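Local coordinates for protein putative oxidoreductase (Gluconobacter oxydans, PDB 3WJ7) that probably reduces carbonyl substrates with a nicotinamide coenzyme, as a member of the short-chain dehydrogenase/reductase (SDR) family, at residues P175-N180 against A228-R233; A101-T106 against Y159-E164; E164-I169 against G237-L242; A28-L33 against H38-L43. One frame throughout, in Å; residues are numbered along the deposited sequence.

Interaction 1. Residues P175-N180 against A228-R233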
loop_
_atom_site.group_PDB
_atom_site.type_symbol
_atom_site.label_atom_id
_atom_site.label_comp_id
_atom_site.label_asym_id
_atom_site.label_seq_id
_atom_site.Cartn_x
_atom_site.Cartn_y
_atom_site.Cartn_z
ATOM N N PRO A 175 29.502 -11.389 8.488
ATOM C CA PRO A 175 29.900 -12.786 8.367
ATOM C C PRO A 175 28.668 -13.690 8.312
ATOM O O PRO A 175 28.474 -14.548 9.184
ATOM C CB PRO A 175 30.703 -13.005 9.643
ATOM C CG PRO A 175 30.089 -12.056 10.620
ATOM C CD PRO A 175 29.793 -10.832 9.822
ATOM N N ALA A 176 27.824 -13.462 7.311
ATOM C CA ALA A 176 26.518 -14.149 7.218
ATOM C C ALA A 176 26.486 -15.298 6.212
ATOM O O ALA A 176 27.092 -15.237 5.118
ATOM C CB ALA A 176 25.388 -13.151 6.931
ATOM N N ILE A 177 25.796 -16.353 6.619
ATOM C CA ILE A 177 25.490 -17.488 5.784
ATOM C C ILE A 177 23.978 -17.480 5.642
ATOM O O ILE A 177 23.267 -17.321 6.644
ATOM C CB ILE A 177 25.900 -18.767 6.519
ATOM C CG1 ILE A 177 27.430 -18.856 6.622
ATOM C CG2 ILE A 177 25.218 -19.987 5.923
ATOM C CD1 ILE A 177 27.987 -19.908 7.592
ATOM N N ILE A 178 23.481 -17.665 4.413
ATOM C CA ILE A 178 22.042 -17.651 4.125
ATOM C C ILE A 178 21.440 -19.032 3.849
ATOM O O ILE A 178 21.940 -19.832 3.044
ATOM C CB ILE A 178 21.708 -16.771 2.908
ATOM C CG1 ILE A 178 22.338 -15.398 3.069
ATOM C CG2 ILE A 178 20.177 -16.704 2.673
ATOM C CD1 ILE A 178 22.147 -14.500 1.851
ATOM N N VAL A 179 20.275 -19.226 4.444
ATOM C CA VAL A 179 19.479 -20.412 4.345
ATOM C C VAL A 179 18.113 -19.981 3.724
ATOM O O VAL A 179 17.588 -18.890 4.010
ATOM C CB VAL A 179 19.463 -20.942 5.784
ATOM C CG1 VAL A 179 18.107 -21.312 6.324
ATOM C CG2 VAL A 179 20.559 -22.003 6.002
ATOM N N ASN A 180 17.587 -20.802 2.827
ATOM C CA ASN A 180 16.336 -20.585 2.121
ATOM C C ASN A 180 15.421 -21.828 2.301
ATOM O O ASN A 180 15.401 -22.726 1.467
ATOM C CB ASN A 180 16.612 -20.369 0.629
ATOM C CG ASN A 180 17.555 -19.192 0.345
ATOM O OD1 ASN A 180 17.105 -18.106 -0.059
ATOM N ND2 ASN A 180 18.859 -19.402 0.522
ATOM N N ALA A 228 21.342 -25.679 11.792
ATOM C CA ALA A 228 22.483 -26.024 12.632
ATOM C C ALA A 228 23.658 -26.408 11.752
ATOM O O ALA A 228 24.805 -25.989 11.989
ATOM C CB ALA A 228 22.126 -27.126 13.623
ATOM N N LEU A 229 23.346 -27.176 10.702
ATOM C CA LEU A 229 24.349 -27.621 9.704
ATOM C C LEU A 229 24.971 -26.472 8.972
ATOM O O LEU A 229 26.124 -26.567 8.581
ATOM C CB LEU A 229 23.708 -28.563 8.674
ATOM C CG LEU A 229 23.137 -29.826 9.324
ATOM C CD1 LEU A 229 22.310 -30.667 8.346
ATOM C CD2 LEU A 229 24.289 -30.588 9.970
ATOM N N ALA A 230 24.209 -25.392 8.750
ATOM C CA ALA A 230 24.791 -24.225 8.077
ATOM C C ALA A 230 25.759 -23.494 8.990
ATOM O O ALA A 230 26.772 -22.988 8.508
ATOM C CB ALA A 230 23.742 -23.280 7.565
ATOM N N LEU A 231 25.444 -23.449 10.289
ATOM C CA LEU A 231 26.372 -22.946 11.284
ATOM C C LEU A 231 27.646 -23.804 11.349
ATOM O O LEU A 231 28.743 -23.252 11.491
ATOM C CB LEU A 231 25.733 -22.918 12.680
ATOM C CG LEU A 231 26.756 -22.730 13.815
ATOM C CD1 LEU A 231 27.260 -21.323 13.900
ATOM C CD2 LEU A 231 26.154 -23.060 15.148
ATOM N N GLU A 232 27.510 -25.136 11.269
ATOM C CA GLU A 232 28.691 -26.017 11.393
ATOM C C GLU A 232 29.551 -26.092 10.140
ATOM O O GLU A 232 30.753 -25.918 10.249
ATOM C CB GLU A 232 28.322 -27.398 11.898
ATOM C CG GLU A 232 28.016 -27.385 13.393
ATOM C CD GLU A 232 26.832 -28.272 13.776
ATOM O OE1 GLU A 232 26.454 -29.148 12.962
ATOM O OE2 GLU A 232 26.263 -28.091 14.888
ATOM N N ARG A 233 28.944 -26.263 8.954
ATOM C CA ARG A 233 29.712 -26.568 7.729
ATOM C C ARG A 233 29.486 -25.604 6.564
ATOM O O ARG A 233 29.980 -25.837 5.465
ATOM C CB ARG A 233 29.481 -28.038 7.261
ATOM C CG ARG A 233 29.382 -29.070 8.393
ATOM C CD ARG A 233 29.116 -30.514 7.943
ATOM N NE ARG A 233 30.343 -31.300 7.729
ATOM C CZ ARG A 233 30.666 -31.965 6.609
ATOM N NH1 ARG A 233 29.856 -31.982 5.542
ATOM N NH2 ARG A 233 31.813 -32.640 6.560
#
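Ile177 and Val179 of strand 176-185 meet Ala230 of helix 220-233, where a helix of the Rossmann fold packs on one face of the central sheet. Both residues direct their CB toward the helix, whereas Ile178 between them points the other way, to Val165 and Leu166 of helix 153-172; the strand is thus sandwiched between helices on its two faces. The methyl of Ala230 is the single helix side chain that does the touching. Its CB faces the gap between two branch methyls of the strand, lying 4.0 Å from CG2 of Ile177 and 3.8 Å from CG2 of Val179. A small side chain here lets the last turns of the helix come close, with the CA atoms of Ile177 and Ala230 7.2 Å apart.

Ile177 divides its contact between two branches. CG1 lies beside the backbone N (chi1 -69°), which turns CG2 anti to that nitrogen and over the Ala230 methyl. The other arm continues nearly straight through chi2 (167°) and carries CD1 past the methyl to the backbone of the helix. Val179 contributes one methyl, CG2. The side chains that meet are all apolar and buried. Around them, Tyr240 and Leu242 of the neighbouring strand 239-248 pack against Ile177 and Val179 respectively, while Glu232, on the outer side of the helix, forms a salt bridge with Arg36. The terminal methyl CD1 of Ile177 comes to rest 3.4 Å from the carbonyl O of Ala230.

Interaction 2. Residues A101-T106 against Y159-E164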
loop_
_atom_site.group_PDB
_atom_site.type_symbol
_atom_site.label_atom_id
_atom_site.label_comp_id
_atom_site.label_asym_id
_atom_site.label_seq_id
_atom_site.Cartn_x
_atom_site.Cartn_y
_atom_site.Cartn_z
ATOM N N ALA A 101 9.276 -2.222 7.163
ATOM C CA ALA A 101 9.719 -2.461 8.515
ATOM C C ALA A 101 10.554 -3.766 8.556
ATOM O O ALA A 101 11.521 -3.850 9.297
ATOM C CB ALA A 101 8.530 -2.523 9.490
ATOM N N ASN A 102 10.212 -4.757 7.736
ATOM C CA ASN A 102 10.932 -5.994 7.798
ATOM C C ASN A 102 12.275 -5.871 7.073
ATOM O O ASN A 102 13.308 -6.396 7.525
ATOM C CB ASN A 102 10.059 -7.185 7.351
ATOM C CG ASN A 102 8.917 -7.528 8.381
ATOM O OD1 ASN A 102 9.152 -7.803 9.583
ATOM N ND2 ASN A 102 7.678 -7.536 7.897
ATOM N N VAL A 103 12.292 -5.110 5.991
ATOM C CA VAL A 103 13.547 -4.903 5.297
ATOM C C VAL A 103 14.506 -4.083 6.166
ATOM O O VAL A 103 15.651 -4.502 6.384
ATOM C CB VAL A 103 13.347 -4.345 3.880
ATOM C CG1 VAL A 103 14.683 -4.039 3.233
ATOM C CG2 VAL A 103 12.619 -5.389 3.063
ATOM N N GLU A 104 14.025 -2.974 6.720
ATOM C CA GLU A 104 14.829 -2.158 7.595
ATOM C C GLU A 104 15.201 -2.862 8.873
ATOM O O GLU A 104 16.315 -2.639 9.380
ATOM C CB GLU A 104 14.155 -0.804 7.932
ATOM C CG GLU A 104 13.371 -0.219 6.757
ATOM C CD GLU A 104 13.783 1.182 6.332
ATOM O OE1 GLU A 104 14.698 1.767 6.975
ATOM O OE2 GLU A 104 13.186 1.684 5.332
ATOM N N GLY A 105 14.288 -3.675 9.414
ATOM C CA GLY A 105 14.533 -4.405 10.665
ATOM C C GLY A 105 15.736 -5.340 10.561
ATOM O O GLY A 105 16.614 -5.380 11.441
ATOM N N THR A 106 15.773 -6.070 9.458
ATOM C CA THR A 106 16.860 -6.957 9.116
ATOM C C THR A 106 18.185 -6.198 8.943
ATOM O O THR A 106 19.235 -6.677 9.361
ATOM C CB THR A 106 16.464 -7.708 7.834
ATOM O OG1 THR A 106 15.412 -8.615 8.165
ATOM C CG2 THR A 106 17.601 -8.444 7.201
ATOM N N TYR A 159 12.548 -11.043 -1.052
ATOM C CA TYR A 159 13.571 -10.741 -2.034
ATOM C C TYR A 159 14.390 -9.517 -1.587
ATOM O O TYR A 159 15.610 -9.625 -1.469
ATOM C CB TYR A 159 12.970 -10.532 -3.436
ATOM C CG TYR A 159 13.942 -10.026 -4.453
ATOM C CD1 TYR A 159 14.811 -10.911 -5.104
ATOM C CD2 TYR A 159 14.032 -8.664 -4.736
ATOM C CE1 TYR A 159 15.725 -10.466 -6.052
ATOM C CE2 TYR A 159 14.932 -8.181 -5.676
ATOM C CZ TYR A 159 15.775 -9.084 -6.338
ATOM O OH TYR A 159 16.706 -8.633 -7.248
ATOM N N ARG A 160 13.740 -8.395 -1.280
ATOM C CA ARG A 160 14.475 -7.215 -0.895
ATOM C C ARG A 160 15.347 -7.427 0.326
ATOM O O ARG A 160 16.529 -6.956 0.380
ATOM C CB ARG A 160 13.548 -6.023 -0.664
ATOM C CG ARG A 160 12.940 -5.545 -1.959
ATOM C CD ARG A 160 12.375 -4.159 -1.820
ATOM N NE ARG A 160 12.085 -3.673 -3.163
ATOM C CZ ARG A 160 11.005 -2.961 -3.477
ATOM N NH1 ARG A 160 10.104 -2.661 -2.548
ATOM N NH2 ARG A 160 10.830 -2.537 -4.716
ATOM N N ALA A 161 14.796 -8.142 1.306
ATOM C CA ALA A 161 15.547 -8.409 2.544
ATOM C C ALA A 161 16.782 -9.261 2.235
ATOM O O ALA A 161 17.918 -8.929 2.663
ATOM C CB ALA A 161 14.667 -9.082 3.588
ATOM N N GLU A 162 16.590 -10.316 1.449
ATOM C CA GLU A 162 17.745 -11.127 1.098
ATOM C C GLU A 162 18.773 -10.248 0.363
ATOM O O GLU A 162 19.972 -10.369 0.628
ATOM C CB GLU A 162 17.396 -12.389 0.283
ATOM C CG GLU A 162 18.623 -12.971 -0.414
ATOM C CD GLU A 162 18.389 -14.325 -1.061
ATOM O OE1 GLU A 162 18.490 -14.442 -2.306
ATOM O OE2 GLU A 162 18.099 -15.291 -0.336
ATOM N N GLN A 163 18.334 -9.379 -0.544
ATOM C CA GLN A 163 19.308 -8.547 -1.285
ATOM C C GLN A 163 20.083 -7.658 -0.333
ATOM O O GLN A 163 21.275 -7.459 -0.530
ATOM C CB GLN A 163 18.683 -7.708 -2.399
ATOM C CG GLN A 163 18.200 -8.519 -3.603
ATOM C CD GLN A 163 19.300 -9.357 -4.247
ATOM O OE1 GLN A 163 19.220 -10.575 -4.282
ATOM N NE2 GLN A 163 20.337 -8.698 -4.753
ATOM N N GLU A 164 19.419 -7.159 0.712
ATOM C CA GLU A 164 20.102 -6.387 1.723
ATOM C C GLU A 164 21.234 -7.166 2.388
ATOM O O GLU A 164 22.333 -6.660 2.556
ATOM C CB GLU A 164 19.131 -5.910 2.791
ATOM C CG GLU A 164 18.649 -4.503 2.582
ATOM C CD GLU A 164 19.547 -3.435 3.232
ATOM O OE1 GLU A 164 20.812 -3.457 3.087
ATOM O OE2 GLU A 164 18.955 -2.532 3.888
#
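Val103 is wedged against one side of helix 153-172, its two methyls divided between successive turns. CG2 lies 3.9 Å from CB of Arg160 and equally near the backbone N of Ala161, with the Ala161 methyl slightly farther off, at 4.3 Å from the same CG2. CG1 instead reaches up the helix to CG of Glu164, 4.0 Å away. This division follows from the first torsion of Val103, which sets CG1 anti to the backbone N (175°) and leaves CG2 beside it. Glu164 offers the aliphatic part of its chain, bent at chi2, and Arg160 only the root of its own.

The short segments run side by side in nearly the same direction, their axes 9.0 Å apart and inclined by 17°, and the small Ala161 lets the CA atoms of Val103 and Ala161 approach to 4.9 Å. In the Rossmann fold of the SDR family these two helices lie on one side of the sheet, and in many relatives they also build a subunit interface. That is consistent with Arg160 here: past its apolar root the chain runs extended to a guanidinium that forms salt bridges with Glu147 and with Asp94 of the second subunit, and it packs on Met98 of that subunit. On the inner side, Thr106 turns its CB toward helix 153-172, and its OG1 is hydrogen-bonded to NE2 of His83 on the strand beneath.

Interaction 3. Residues E164-I169 against G237-L242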
loop_
_atom_site.group_PDB
_atom_site.type_symbol
_atom_site.label_atom_id
_atom_site.label_comp_id
_atom_site.label_asym_id
_atom_site.label_seq_id
_atom_site.Cartn_x
_atom_site.Cartn_y
_atom_site.Cartn_z
ATOM N N GLU A 164 19.419 -7.159 0.712
ATOM C CA GLU A 164 20.102 -6.387 1.723
ATOM C C GLU A 164 21.234 -7.166 2.388
ATOM O O GLU A 164 22.333 -6.660 2.556
ATOM C CB GLU A 164 19.131 -5.910 2.791
ATOM C CG GLU A 164 18.649 -4.503 2.582
ATOM C CD GLU A 164 19.547 -3.435 3.232
ATOM O OE1 GLU A 164 20.812 -3.457 3.087
ATOM O OE2 GLU A 164 18.955 -2.532 3.888
ATOM N N VAL A 165 20.949 -8.392 2.803
ATOM C CA VAL A 165 21.960 -9.190 3.424
ATOM C C VAL A 165 23.125 -9.369 2.435
ATOM O O VAL A 165 24.291 -9.153 2.815
ATOM C CB VAL A 165 21.386 -10.519 3.940
ATOM C CG1 VAL A 165 22.509 -11.381 4.488
ATOM C CG2 VAL A 165 20.343 -10.270 5.023
ATOM N N LEU A 166 22.839 -9.731 1.178
ATOM C CA LEU A 166 23.945 -9.889 0.197
ATOM C C LEU A 166 24.770 -8.596 0.007
ATOM O O LEU A 166 25.978 -8.677 -0.281
ATOM C CB LEU A 166 23.495 -10.457 -1.169
ATOM C CG LEU A 166 22.910 -11.862 -1.066
ATOM C CD1 LEU A 166 22.099 -12.227 -2.296
ATOM C CD2 LEU A 166 23.966 -12.913 -0.800
ATOM N N ARG A 167 24.140 -7.430 0.181
ATOM C CA ARG A 167 24.847 -6.159 0.004
ATOM C C ARG A 167 25.798 -6.014 1.195
ATOM O O ARG A 167 26.993 -5.800 1.025
ATOM C CB ARG A 167 23.854 -4.976 -0.133
ATOM C CG ARG A 167 24.422 -3.647 -0.675
ATOM C CD ARG A 167 23.628 -2.363 -0.322
ATOM N NE ARG A 167 22.846 -2.432 0.924
ATOM C CZ ARG A 167 23.171 -1.930 2.130
ATOM N NH1 ARG A 167 24.324 -1.264 2.373
ATOM N NH2 ARG A 167 22.305 -2.124 3.124
ATOM N N LEU A 168 25.283 -6.237 2.399
ATOM C CA LEU A 168 26.111 -6.171 3.590
ATOM C C LEU A 168 27.192 -7.228 3.640
ATOM O O LEU A 168 28.241 -6.993 4.215
ATOM C CB LEU A 168 25.252 -6.216 4.855
ATOM C CG LEU A 168 24.283 -5.040 5.028
ATOM C CD1 LEU A 168 23.248 -5.352 6.092
ATOM C CD2 LEU A 168 25.028 -3.769 5.405
ATOM N N ILE A 169 26.963 -8.394 3.061
ATOM C CA ILE A 169 28.023 -9.394 3.019
ATOM C C ILE A 169 29.191 -8.869 2.153
ATOM O O ILE A 169 30.360 -9.033 2.516
ATOM C CB ILE A 169 27.507 -10.749 2.491
ATOM C CG1 ILE A 169 26.604 -11.420 3.529
ATOM C CG2 ILE A 169 28.657 -11.677 2.070
ATOM C CD1 ILE A 169 25.820 -12.598 2.987
ATOM N N GLY A 237 28.743 -16.184 2.861
ATOM C CA GLY A 237 28.406 -15.642 1.551
ATOM C C GLY A 237 27.541 -16.545 0.678
ATOM O O GLY A 237 27.034 -16.105 -0.391
ATOM N N GLU A 238 27.370 -17.795 1.098
ATOM C CA GLU A 238 26.594 -18.734 0.335
ATOM C C GLU A 238 25.150 -18.795 0.845
ATOM O O GLU A 238 24.878 -18.504 2.025
ATOM C CB GLU A 238 27.215 -20.126 0.448
ATOM C CG GLU A 238 28.672 -20.264 -0.020
ATOM C CD GLU A 238 28.864 -19.937 -1.495
ATOM O OE1 GLU A 238 29.629 -18.993 -1.769
ATOM O OE2 GLU A 238 28.241 -20.594 -2.366
ATOM N N LYS A 239 24.239 -19.152 -0.067
ATOM C CA LYS A 239 22.848 -19.504 0.230
ATOM C C LYS A 239 22.693 -21.002 0.141
ATOM O O LYS A 239 23.291 -21.667 -0.730
ATOM C CB LYS A 239 21.878 -19.001 -0.855
ATOM C CG LYS A 239 21.873 -17.531 -1.209
ATOM C CD LYS A 239 21.354 -17.455 -2.642
ATOM C CE LYS A 239 20.653 -16.146 -2.969
ATOM N NZ LYS A 239 21.006 -15.694 -4.354
ATOM N N TYR A 240 21.793 -21.537 0.947
ATOM C CA TYR A 240 21.480 -22.953 0.823
ATOM C C TYR A 240 20.010 -23.176 0.908
ATOM O O TYR A 240 19.388 -22.803 1.890
ATOM C CB TYR A 240 22.185 -23.759 1.928
ATOM C CG TYR A 240 23.682 -23.556 2.050
ATOM C CD1 TYR A 240 24.207 -22.464 2.768
ATOM C CD2 TYR A 240 24.576 -24.462 1.477
ATOM C CE1 TYR A 240 25.586 -22.276 2.895
ATOM C CE2 TYR A 240 25.958 -24.285 1.598
ATOM C CZ TYR A 240 26.459 -23.206 2.306
ATOM O OH TYR A 240 27.811 -23.036 2.433
ATOM N N ILE A 241 19.437 -23.758 -0.136
ATOM C CA ILE A 241 18.002 -24.139 -0.140
ATOM C C ILE A 241 17.763 -25.279 0.854
ATOM O O ILE A 241 18.490 -26.257 0.855
ATOM C CB ILE A 241 17.547 -24.596 -1.545
ATOM C CG1 ILE A 241 17.511 -23.406 -2.498
ATOM C CG2 ILE A 241 16.162 -25.226 -1.497
ATOM C CD1 ILE A 241 17.721 -23.737 -3.947
ATOM N N LEU A 242 16.754 -25.153 1.703
ATOM C CA LEU A 242 16.441 -26.202 2.627
ATOM C C LEU A 242 15.080 -26.735 2.285
ATOM O O LEU A 242 14.114 -26.409 2.947
ATOM C CB LEU A 242 16.492 -25.691 4.059
ATOM C CG LEU A 242 17.849 -25.235 4.655
ATOM C CD1 LEU A 242 17.699 -24.941 6.158
ATOM C CD2 LEU A 242 19.057 -26.211 4.397
#
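Apolar packing joins Ile169 and Leu166 to the turn that leads into strand 239-248. CG2 of Ile169, set anti to the backbone N with CG1 beside that nitrogen (chi1 -71°), rests 4.0 Å from CA of Gly237, and the backbones approach most nearly here. One turn earlier, Leu166 splits its fork: CD2 is directed to the carbonyl O of Gly237, a loose approach of 4.4 Å, while CD1 meets the end of Lys239. Gly237 adopts a positive phi (101°), a conformation readily open to glycine, and presents bare backbone to the helix.

Helix 153-172 is the crossover helix between the parallel strands 120-124 and 176-185 of the Rossmann fold, and in this family it carries the Tyr-x-x-x-Lys signature near its start. The present contact extends its footing from strand 176-185 to the next strand of the sheet, and Ile178 of strand 176-185 packs against Leu166.

The mixed apolar and polar contact belongs to Lys239. Its chain crosses that of Leu166 at about a right angle and bends at chi4, bringing NZ to 4.2 Å from CD1 of Leu166. The ammonium also forms a long, weak ion pair with Glu162, on the same helix as Leu166.

Backbone hydrogen bonds act on the strand side: Gly237, in the turn, pairs with Ala176; Glu238, which leads into strand 239-248, pairs with Ile178, and so does Tyr240, which lies on that strand.

Interaction 4. Residues A28-L33 against H38-L43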
loop_
_atom_site.group_PDB
_atom_site.type_symbol
_atom_site.label_atom_id
_atom_site.label_comp_id
_atom_site.label_asym_id
_atom_site.label_seq_id
_atom_site.Cartn_x
_atom_site.Cartn_y
_atom_site.Cartn_z
ATOM N N ALA A 28 11.487 -24.143 16.401
ATOM C CA ALA A 28 12.041 -25.443 16.135
ATOM C C ALA A 28 13.570 -25.332 15.988
ATOM O O ALA A 28 14.297 -26.223 16.423
ATOM C CB ALA A 28 11.398 -26.073 14.932
ATOM N N VAL A 29 14.038 -24.212 15.427
ATOM C CA VAL A 29 15.448 -23.931 15.319
ATOM C C VAL A 29 16.033 -23.860 16.738
ATOM O O VAL A 29 17.081 -24.450 17.027
ATOM C CB VAL A 29 15.697 -22.641 14.499
ATOM C CG1 VAL A 29 17.093 -22.058 14.770
ATOM C CG2 VAL A 29 15.598 -22.959 13.027
ATOM N N ALA A 30 15.332 -23.174 17.634
ATOM C CA ALA A 30 15.807 -23.018 18.998
ATOM C C ALA A 30 16.020 -24.375 19.675
ATOM O O ALA A 30 17.077 -24.590 20.266
ATOM C CB ALA A 30 14.849 -22.172 19.809
ATOM N N ARG A 31 15.036 -25.274 19.574
ATOM C CA ARG A 31 15.110 -26.598 20.211
ATOM C C ARG A 31 16.364 -27.333 19.741
ATOM O O ARG A 31 17.095 -27.886 20.555
ATOM C CB ARG A 31 13.852 -27.460 19.948
ATOM C CG ARG A 31 12.610 -27.035 20.731
ATOM C CD ARG A 31 11.328 -27.731 20.259
ATOM N NE ARG A 31 10.214 -26.771 20.292
ATOM C CZ ARG A 31 9.504 -26.332 19.236
ATOM N NH1 ARG A 31 9.700 -26.792 18.006
ATOM N NH2 ARG A 31 8.548 -25.431 19.428
ATOM N N VAL A 32 16.620 -27.302 18.434
ATOM C CA VAL A 32 17.775 -28.000 17.860
ATOM C C VAL A 32 19.097 -27.484 18.466
ATOM O O VAL A 32 19.932 -28.262 18.907
ATOM C CB VAL A 32 17.742 -27.944 16.306
ATOM C CG1 VAL A 32 19.090 -28.272 15.674
ATOM C CG2 VAL A 32 16.663 -28.872 15.766
ATOM N N LEU A 33 19.262 -26.172 18.480
ATOM C CA LEU A 33 20.406 -25.519 19.085
ATOM C C LEU A 33 20.581 -25.904 20.546
ATOM O O LEU A 33 21.714 -26.121 21.014
ATOM C CB LEU A 33 20.254 -23.988 18.985
ATOM C CG LEU A 33 20.262 -23.502 17.552
ATOM C CD1 LEU A 33 20.093 -21.998 17.514
ATOM C CD2 LEU A 33 21.520 -23.950 16.817
ATOM N N HIS A 38 24.069 -25.116 22.772
ATOM C CA HIS A 38 24.393 -23.694 22.774
ATOM C C HIS A 38 23.781 -23.062 23.997
ATOM O O HIS A 38 22.787 -23.569 24.519
ATOM C CB HIS A 38 23.798 -23.033 21.534
ATOM C CG HIS A 38 24.463 -23.457 20.273
ATOM N ND1 HIS A 38 25.046 -22.562 19.407
ATOM C CD2 HIS A 38 24.689 -24.687 19.755
ATOM C CE1 HIS A 38 25.588 -23.221 18.397
ATOM N NE2 HIS A 38 25.390 -24.513 18.587
ATOM N N ARG A 39 24.348 -21.955 24.453
ATOM C CA ARG A 39 23.659 -21.146 25.449
ATOM C C ARG A 39 22.770 -20.160 24.694
ATOM O O ARG A 39 23.251 -19.335 23.910
ATOM C CB ARG A 39 24.631 -20.392 26.379
ATOM C CG ARG A 39 26.066 -20.891 26.392
ATOM C CD ARG A 39 26.832 -20.205 27.521
ATOM N NE ARG A 39 28.178 -20.747 27.768
ATOM C CZ ARG A 39 28.916 -20.487 28.852
ATOM N NH1 ARG A 39 28.453 -19.693 29.816
ATOM N NH2 ARG A 39 30.124 -21.023 28.978
ATOM N N LEU A 40 21.473 -20.235 24.942
ATOM C CA LEU A 40 20.525 -19.405 24.215
ATOM C C LEU A 40 20.100 -18.088 24.883
ATOM O O LEU A 40 19.932 -17.985 26.102
ATOM C CB LEU A 40 19.310 -20.235 23.841
ATOM C CG LEU A 40 19.481 -21.427 22.886
ATOM C CD1 LEU A 40 18.112 -22.023 22.613
ATOM C CD2 LEU A 40 20.122 -21.061 21.551
ATOM N N ARG A 41 19.979 -17.060 24.057
ATOM C CA ARG A 41 19.236 -15.862 24.409
ATOM C C ARG A 41 18.149 -15.664 23.310
ATOM O O ARG A 41 18.403 -15.811 22.119
ATOM C CB ARG A 41 20.175 -14.650 24.550
ATOM C CG ARG A 41 19.459 -13.331 24.913
ATOM C CD ARG A 41 20.412 -12.131 25.052
ATOM N NE ARG A 41 21.441 -12.402 26.038
ATOM C CZ ARG A 41 22.648 -11.863 26.074
ATOM N NH1 ARG A 41 23.046 -10.984 25.160
ATOM N NH2 ARG A 41 23.487 -12.248 27.031
ATOM N N LEU A 42 16.932 -15.350 23.693
ATOM C CA LEU A 42 15.858 -15.311 22.710
ATOM C C LEU A 42 15.345 -13.888 22.649
ATOM O O LEU A 42 14.922 -13.365 23.653
ATOM C CB LEU A 42 14.751 -16.299 23.103
ATOM C CG LEU A 42 15.202 -17.763 23.315
ATOM C CD1 LEU A 42 14.053 -18.672 23.691
ATOM C CD2 LEU A 42 15.960 -18.374 22.149
ATOM N N LEU A 43 15.428 -13.232 21.503
ATOM C CA LEU A 43 14.857 -11.905 21.401
ATOM C C LEU A 43 13.366 -12.090 21.197
ATOM O O LEU A 43 12.954 -12.912 20.380
ATOM C CB LEU A 43 15.461 -11.117 20.245
ATOM C CG LEU A 43 15.007 -9.665 20.104
ATOM C CD1 LEU A 43 15.755 -8.714 21.050
ATOM C CD2 LEU A 43 15.152 -9.195 18.657
#
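The imidazole of His38 has the CD2 methyl of Leu33 over one face, 4.3 Å above the plane and centred on the ring. The same leucine also meets the ring carbons through its backbone, for CD2 of His38 is 3.5 Å from the carbonyl O of Leu33. On the other flank of the ring ND1 is hydrogen-bonded to OG1 of Thr16, on strand 15-18, and Leu231 of helix 220-233 packs against the histidine as well.

The carbonyl of Leu33 is used again by the backbone of His38, whose N donates to it at 3.1 Å. Beyond this bond Leu40 packs on the helix. It has CG beside its backbone N (chi1 -64°), and its fork points into the helix, CD2 to CB of Leu33 at 3.9 Å and CD1 to the carbonyl O of Ala30 at 3.6 Å. The chains of Leu33 and Leu40 stand at about a right angle.

These segments are the second half of the beta-alpha-beta unit 15-18, 24-35, 39-44, whose helix follows the glycine-rich loop characteristic of dinucleotide-binding Rossmann folds. The hydrogen bond to Leu33 and the packing of Leu40 on Leu33 and Ala30, one turn earlier, hold the last part of the helix to the returning strand, while the bond to Thr16 probably restricts rotation of the imidazole beneath Leu33.

Interactions 1 and 3 are the most intimately related, their centres 9 Å apart: strands 176-185 and 239-248 are neighbours, and N of Leu242 probably donates to O of Asn180 at 2.8 Å. Interactions 2 and 3 use successive parts of helix 153-172, share Glu164, and touch where CG2 of Thr106 lies 3.9 Å from CG2 of Val165. Interaction 4, in the half of the sheet that probably binds the coenzyme, as in relatives, meets interaction 1 through CB of Ala228 and CG1 of Val32, 3.8 Å apart. The side chain of Val179 is about 7 Å from a bound mercury ion, and that of Ala161 about 10 Å from one.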